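PDB 4P47: TRAP dicarboxylate transporter, DctP subunit from Ochrobactrum anthropi, which serves as the periplasmic solute-binding component of a TRAP transporter, probably capturing a carboxylate substrate for delivery to the membrane permease. Local coordinates for residues A[36-39]-A[40-44]; A[66-70]-A[71-75]. All blocks are in the same frame, centred on the assembly; numbering follows the deposited sequence.

Contact 1. Residues A[36-39]-A[40-44]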
ATOM      1  N   ALA A  36     -10.873   4.643   9.035  1.00  8.20           N
ATOM      2  CA  ALA A  36      -9.870   3.738   8.492  1.00  7.71           C
ATOM      3  C   ALA A  36      -9.957   2.395   9.175  1.00  8.75           C
ATOM      4  O   ALA A  36     -10.631   2.245  10.188  1.00  9.52           O
ATOM      5  CB  ALA A  36      -8.470   4.314   8.663  1.00  8.80           C
ATOM      6  N   ALA A  37      -9.211   1.441   8.626  1.00  9.11           N
ATOM      7  CA  ALA A  37      -9.220   0.057   9.111  1.00  9.87           C
ATOM      8  C   ALA A  37      -8.396  -0.204  10.357  1.00 11.74           C
ATOM      9  O   ALA A  37      -8.795  -1.018  11.180  1.00 12.06           O
ATOM     10  CB  ALA A  37      -8.737  -0.842   8.013  1.00 12.10           C
ATOM     11  N   ASN A  38      -7.239   0.441  10.507  1.00 11.86           N
ATOM     12  CA  ASN A  38      -6.313   0.066  11.574  1.00 11.35           C
ATOM     13  C   ASN A  38      -6.571   0.817  12.872  1.00 11.22           C
ATOM     14  O   ASN A  38      -7.403   1.709  12.919  1.00 13.37           O
ATOM     15  CB  ASN A  38      -4.882   0.260  11.078  1.00 13.37           C
ATOM     16  CG  ASN A  38      -4.563  -0.643   9.920  1.00 16.11           C
ATOM     17  OD1 ASN A  38      -4.350  -0.193   8.776  1.00 18.79           O
ATOM     18  ND2 ASN A  38      -4.569  -1.942  10.188  1.00 19.50           N
ATOM     19  N   SER A  39      -5.854   0.441  13.937  1.00 17.74           N
ATOM     20  CA  SER A  39      -6.114   0.984  15.270  1.00 18.90           C
ATOM     21  C   SER A  39      -4.999   1.901  15.764  1.00 17.80           C
ATOM     22  O   SER A  39      -3.916   1.936  15.182  1.00 15.72           O
ATOM     23  CB  SER A  39      -6.310  -0.159  16.271  1.00 22.17           C
ATOM     24  OG  SER A  39      -7.437  -0.946  15.922  1.00 31.37           O
ATOM     25  N   LYS A  40      -5.284   2.656  16.827  1.00 15.03           N
ATOM     26  CA  LYS A  40      -4.291   3.492  17.493  1.00 21.25           C
ATOM     27  C   LYS A  40      -3.014   2.706  17.688  1.00 18.27           C
ATOM     28  O   LYS A  40      -3.040   1.540  18.104  1.00 17.67           O
ATOM     29  CB  LYS A  40      -4.802   3.956  18.864  1.00 25.35           C
ATOM     30  CG  LYS A  40      -5.414   5.348  18.902  1.00 36.73           C
ATOM     31  CD  LYS A  40      -6.697   5.433  18.092  1.00 42.36           C
ATOM     32  CE  LYS A  40      -7.797   6.171  18.839  1.00 45.72           C
ATOM     33  NZ  LYS A  40      -8.477   7.178  17.974  1.00 42.47           N
ATOM     34  N   GLY A  41      -1.886   3.343  17.408  1.00 14.87           N
ATOM     35  CA  GLY A  41      -0.602   2.684  17.476  1.00 19.48           C
ATOM     36  C   GLY A  41      -0.068   2.375  16.099  1.00 16.03           C
ATOM     37  O   GLY A  41       1.140   2.398  15.879  1.00 18.24           O
ATOM     38  N   HIS A  42      -0.967   2.084  15.161  1.00 14.97           N
ATOM     39  CA  HIS A  42      -0.557   1.753  13.805  1.00 14.08           C
ATOM     40  C   HIS A  42      -0.154   3.044  13.105  1.00 10.87           C
ATOM     41  O   HIS A  42      -0.773   4.082  13.321  1.00 12.46           O
ATOM     42  CB  HIS A  42      -1.708   1.073  13.046  1.00 13.24           C
ATOM     43  CG  HIS A  42      -1.317   0.527  11.709  1.00 15.45           C
ATOM     44  ND1 HIS A  42      -1.186   1.323  10.591  1.00 14.17           N
ATOM     45  CD2 HIS A  42      -1.024  -0.730  11.305  1.00 18.22           C
ATOM     46  CE1 HIS A  42      -0.827   0.586   9.561  1.00 14.32           C
ATOM     47  NE2 HIS A  42      -0.725  -0.668   9.965  1.00 18.57           N
ATOM     48  N   PRO A  43       0.863   2.994  12.243  1.00 10.97           N
ATOM     49  CA  PRO A  43       1.294   4.216  11.547  1.00 10.73           C
ATOM     50  C   PRO A  43       0.175   4.976  10.802  1.00  9.37           C
ATOM     51  O   PRO A  43       0.200   6.205  10.722  1.00  9.69           O
ATOM     52  CB  PRO A  43       2.379   3.693  10.602  1.00  9.76           C
ATOM     53  CG  PRO A  43       2.989   2.543  11.374  1.00 11.46           C
ATOM     54  CD  PRO A  43       1.806   1.876  12.018  1.00 11.30           C
ATOM     55  N   GLN A  44      -0.754   4.254  10.203  1.00  9.04           N
ATOM     56  CA  GLN A  44      -1.921   4.854   9.576  1.00  8.82           C
ATOM     57  C   GLN A  44      -2.664   5.775  10.542  1.00 10.08           C
ATOM     58  O   GLN A  44      -2.968   6.927  10.217  1.00  8.55           O
ATOM     59  CB  GLN A  44      -2.854   3.762   9.086  1.00  8.13           C
ATOM     60  CG  GLN A  44      -4.100   4.280   8.410  1.00  9.90           C
ATOM     61  CD  GLN A  44      -5.078   3.168   8.151  1.00  8.77           C
ATOM     62  OE1 GLN A  44      -5.646   2.598   9.083  1.00  9.94           O
ATOM     63  NE2 GLN A  44      -5.279   2.836   6.899  1.00 10.85           N
TER
HETATM   64  O   HOH W   1      -8.075   1.721   5.944  1.00 10.38           O
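A local turn-and-cap contact, in which the N38 amide stacks on H42 and N38 N donates to Q44 OE1, forms where the chain leaves strand 30-35 and bends into helix 43-58. The N38 amide lies flat over one face of the imidazole: the two planes are 6° apart, and N38 CG sits 3.7 Å above the ring, over its centre. N38 CB also makes a CH-pi contact with that face, while P43 CD presses on the opposite one near the rim. H42 holds its ring here because CG is anti to the backbone N (chi1 -172°), and this lets H42 ND1 accept a 3.0 Å hydrogen bond from Q44 N, the donor lying somewhat out of the ring plane. Replacing H42 with an alanine would probably leave the Q44 N-H at the helix start without its cap and the N38 amide without the ring it rests on. Q44, extended beyond CG, reaches back so that its OE1 accepts from N38 N at 3.0 Å, in the carbonyl plane; A36 CB packs against the same oxygen at 3.3 Å. Its NE2 bonds to Q240 OE1 and donates to a water that also takes a bond from A37 N, so both ends of this buried amide are engaged. In the backbone, S39 O accepts from H42 N at 3.0 Å, closing a type II turn with G41 third, where a side chain would jam against the preceding carbonyl. Together, turn and histidine N-cap form a capped strand-to-helix connection in a periplasmic binding protein fold.

Contact 2. Residues A[66-70]-A[71-75]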
ATOM      1  N   LYS A  66     -12.891  14.042  13.407  1.00  7.98           N
ATOM      2  CA  LYS A  66     -13.211  12.953  14.320  1.00  9.94           C
ATOM      3  C   LYS A  66     -12.813  11.620  13.688  1.00  8.49           C
ATOM      4  O   LYS A  66     -13.277  11.277  12.593  1.00  9.49           O
ATOM      5  CB  LYS A  66     -14.709  12.985  14.608  1.00 11.97           C
ATOM      6  CG  LYS A  66     -15.199  11.952  15.566  1.00 13.47           C
ATOM      7  CD  LYS A  66     -16.656  12.219  15.884  1.00 17.40           C
ATOM      8  CE  LYS A  66     -17.238  11.205  16.831  1.00 16.29           C
ATOM      9  NZ  LYS A  66     -18.663  11.602  17.092  1.00 19.43           N
ATOM     10  N   LEU A  67     -11.972  10.863  14.387  1.00  8.30           N
ATOM     11  CA  LEU A  67     -11.410   9.613  13.848  1.00  9.50           C
ATOM     12  C   LEU A  67     -12.292   8.407  14.130  1.00 10.17           C
ATOM     13  O   LEU A  67     -12.826   8.260  15.247  1.00 10.64           O
ATOM     14  CB  LEU A  67     -10.004   9.368  14.408  1.00  8.36           C
ATOM     15  CG  LEU A  67      -8.996  10.496  14.222  1.00  9.97           C
ATOM     16  CD1 LEU A  67      -7.620   9.973  14.590  1.00 13.17           C
ATOM     17  CD2 LEU A  67      -8.999  11.056  12.802  1.00  9.32           C
ATOM     18  N   PHE A  68     -12.434   7.537  13.138  1.00  8.47           N
ATOM     19  CA  PHE A  68     -13.172   6.287  13.286  1.00  9.39           C
ATOM     20  C   PHE A  68     -12.248   5.180  12.838  1.00  8.54           C
ATOM     21  O   PHE A  68     -12.407   4.615  11.748  1.00  8.76           O
ATOM     22  CB  PHE A  68     -14.456   6.265  12.454  1.00  9.08           C
ATOM     23  CG  PHE A  68     -15.537   7.172  12.968  1.00  9.73           C
ATOM     24  CD1 PHE A  68     -15.463   8.539  12.755  1.00  9.07           C
ATOM     25  CD2 PHE A  68     -16.643   6.664  13.644  1.00  9.73           C
ATOM     26  CE1 PHE A  68     -16.473   9.390  13.201  1.00 11.02           C
ATOM     27  CE2 PHE A  68     -17.640   7.504  14.093  1.00 11.52           C
ATOM     28  CZ  PHE A  68     -17.555   8.862  13.889  1.00 12.74           C
ATOM     29  N   PRO A  69     -11.265   4.850  13.684  1.00  9.89           N
ATOM     30  CA  PRO A  69     -10.313   3.788  13.377  1.00  9.72           C
ATOM     31  C   PRO A  69     -10.896   2.392  13.621  1.00  9.89           C
ATOM     32  O   PRO A  69     -12.008   2.266  14.100  1.00 12.14           O
ATOM     33  CB  PRO A  69      -9.174   4.089  14.347  1.00 11.39           C
ATOM     34  CG  PRO A  69      -9.850   4.615  15.537  1.00 13.44           C
ATOM     35  CD  PRO A  69     -10.998   5.452  15.001  1.00  9.84           C
ATOM     36  N   GLY A  70     -10.145   1.361  13.251  1.00 10.67           N
ATOM     37  CA  GLY A  70     -10.473  -0.013  13.601  1.00 11.68           C
ATOM     38  C   GLY A  70     -11.533  -0.645  12.724  1.00 10.93           C
ATOM     39  O   GLY A  70     -12.048  -1.715  13.037  1.00 11.22           O
ATOM     40  N   GLY A  71     -11.898   0.012  11.635  1.00 10.19           N
ATOM     41  CA  GLY A  71     -12.874  -0.520  10.711  1.00 11.84           C
ATOM     42  C   GLY A  71     -14.277  -0.531  11.289  1.00 11.26           C
ATOM     43  O   GLY A  71     -15.147  -1.246  10.801  1.00 12.48           O
ATOM     44  N   VAL A  72     -14.521   0.269  12.319  1.00  9.93           N
ATOM     45  CA  VAL A  72     -15.816   0.227  12.996  1.00 11.59           C
ATOM     46  C   VAL A  72     -16.976   0.666  12.124  1.00 11.72           C
ATOM     47  O   VAL A  72     -18.122   0.292  12.398  1.00 14.45           O
ATOM     48  CB  VAL A  72     -15.802   1.068  14.289  1.00 12.23           C
ATOM     49  CG1 VAL A  72     -14.820   0.459  15.281  1.00 12.70           C
ATOM     50  CG2 VAL A  72     -15.478   2.532  13.993  1.00 12.22           C
ATOM     51  N   LEU A  73     -16.704   1.476  11.099  1.00 11.71           N
ATOM     52  CA  LEU A  73     -17.753   1.938  10.196  1.00 12.61           C
ATOM     53  C   LEU A  73     -17.938   1.020   9.010  1.00 12.68           C
ATOM     54  O   LEU A  73     -18.884   1.192   8.247  1.00 16.83           O
ATOM     55  CB  LEU A  73     -17.488   3.362   9.690  1.00 11.73           C
ATOM     56  CG  LEU A  73     -17.510   4.457  10.757  1.00 11.11           C
ATOM     57  CD1 LEU A  73     -17.526   5.810  10.102  1.00 11.36           C
ATOM     58  CD2 LEU A  73     -18.704   4.308  11.695  1.00 14.25           C
ATOM     59  N   GLY A  74     -17.058   0.043   8.851  1.00 13.16           N
ATOM     60  CA  GLY A  74     -17.165  -0.897   7.750  1.00 14.93           C
ATOM     61  C   GLY A  74     -15.837  -1.177   7.081  1.00 11.29           C
ATOM     62  O   GLY A  74     -14.806  -0.579   7.411  1.00 11.14           O
ATOM     63  N   SER A  75     -15.856  -2.096   6.130  1.00 11.67           N
ATOM     64  CA  SER A  75     -14.670  -2.411   5.347  1.00  9.62           C
ATOM     65  C   SER A  75     -14.232  -1.207   4.530  1.00 11.66           C
ATOM     66  O   SER A  75     -14.999  -0.266   4.345  1.00 10.83           O
ATOM     67  CB  SER A  75     -14.956  -3.582   4.400  1.00 11.85           C
ATOM     68  OG  SER A  75     -15.805  -3.174   3.357  1.00 13.30           O
TER
HETATM   69  O   HOH W   2     -14.117   2.723  10.369  1.00 10.62           O
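F68 offers a ring face to L73 and its rim to V72, two aliphatic side chains that return to it round the loop following strand 63-68. With CG anti to the carbonyl carbon (chi1 -71°), the F68 ring is placed so that L73 CD1 stands over it, 4.1 Å from its centroid and 29° off the normal, in a CH-pi contact. The other branch slides towards one side of the ring, where L73 CD2 meets F68 CD2 at 3.7 Å. V72 approaches differently: its CG2 lies near the ring plane, at the edge, and comes 4.2 Å from F68 CB. Both V72 methyls, CG1 and CG2, lie 3.5 Å from P69 O. At the bend itself, G70 and G71 occupy the central positions of a type I' turn from P69 to V72, both with positive phi; a beta carbon on G71 would clash with G70 O. A type I turn follows directly, with G74 N bonded to G71 O at 3.0 Å. Water 2 spans the bend, donating to F68 O at 2.9 Å and accepting from L73 N at 3.0 Å. S75 then caps helix 76-85 through a bond from Q78 N to its OG. The chemistry is thus that of a surface loop: F68 meets L73 and V72 through apolar and CH-pi contacts, a water makes the polar link between the backbone arms, and two positive-phi glycines let the chain turn.

In the fold
From the N terminus, strand 30-35 runs into contact 1, which closes the turn leading to helix 43-58. That helix returns the chain to strand 63-68, which pairs in parallel with strand 30-35, completing a beta-alpha-beta crossover. Contact 2 then closes the next loop and hands the chain to helix 76-85. The two contacts follow in series, neither nesting in nor crossing the other, yet their centres lie about 10 Å apart because both sit at the ends of neighbouring strands. They meet directly: probable hydrogen bonds from G70 N to N38 O (2.8 Å) and from G71 N to A36 O (2.9 Å) join the two loops just past the ends of the paired strands, and K40 packs on P69.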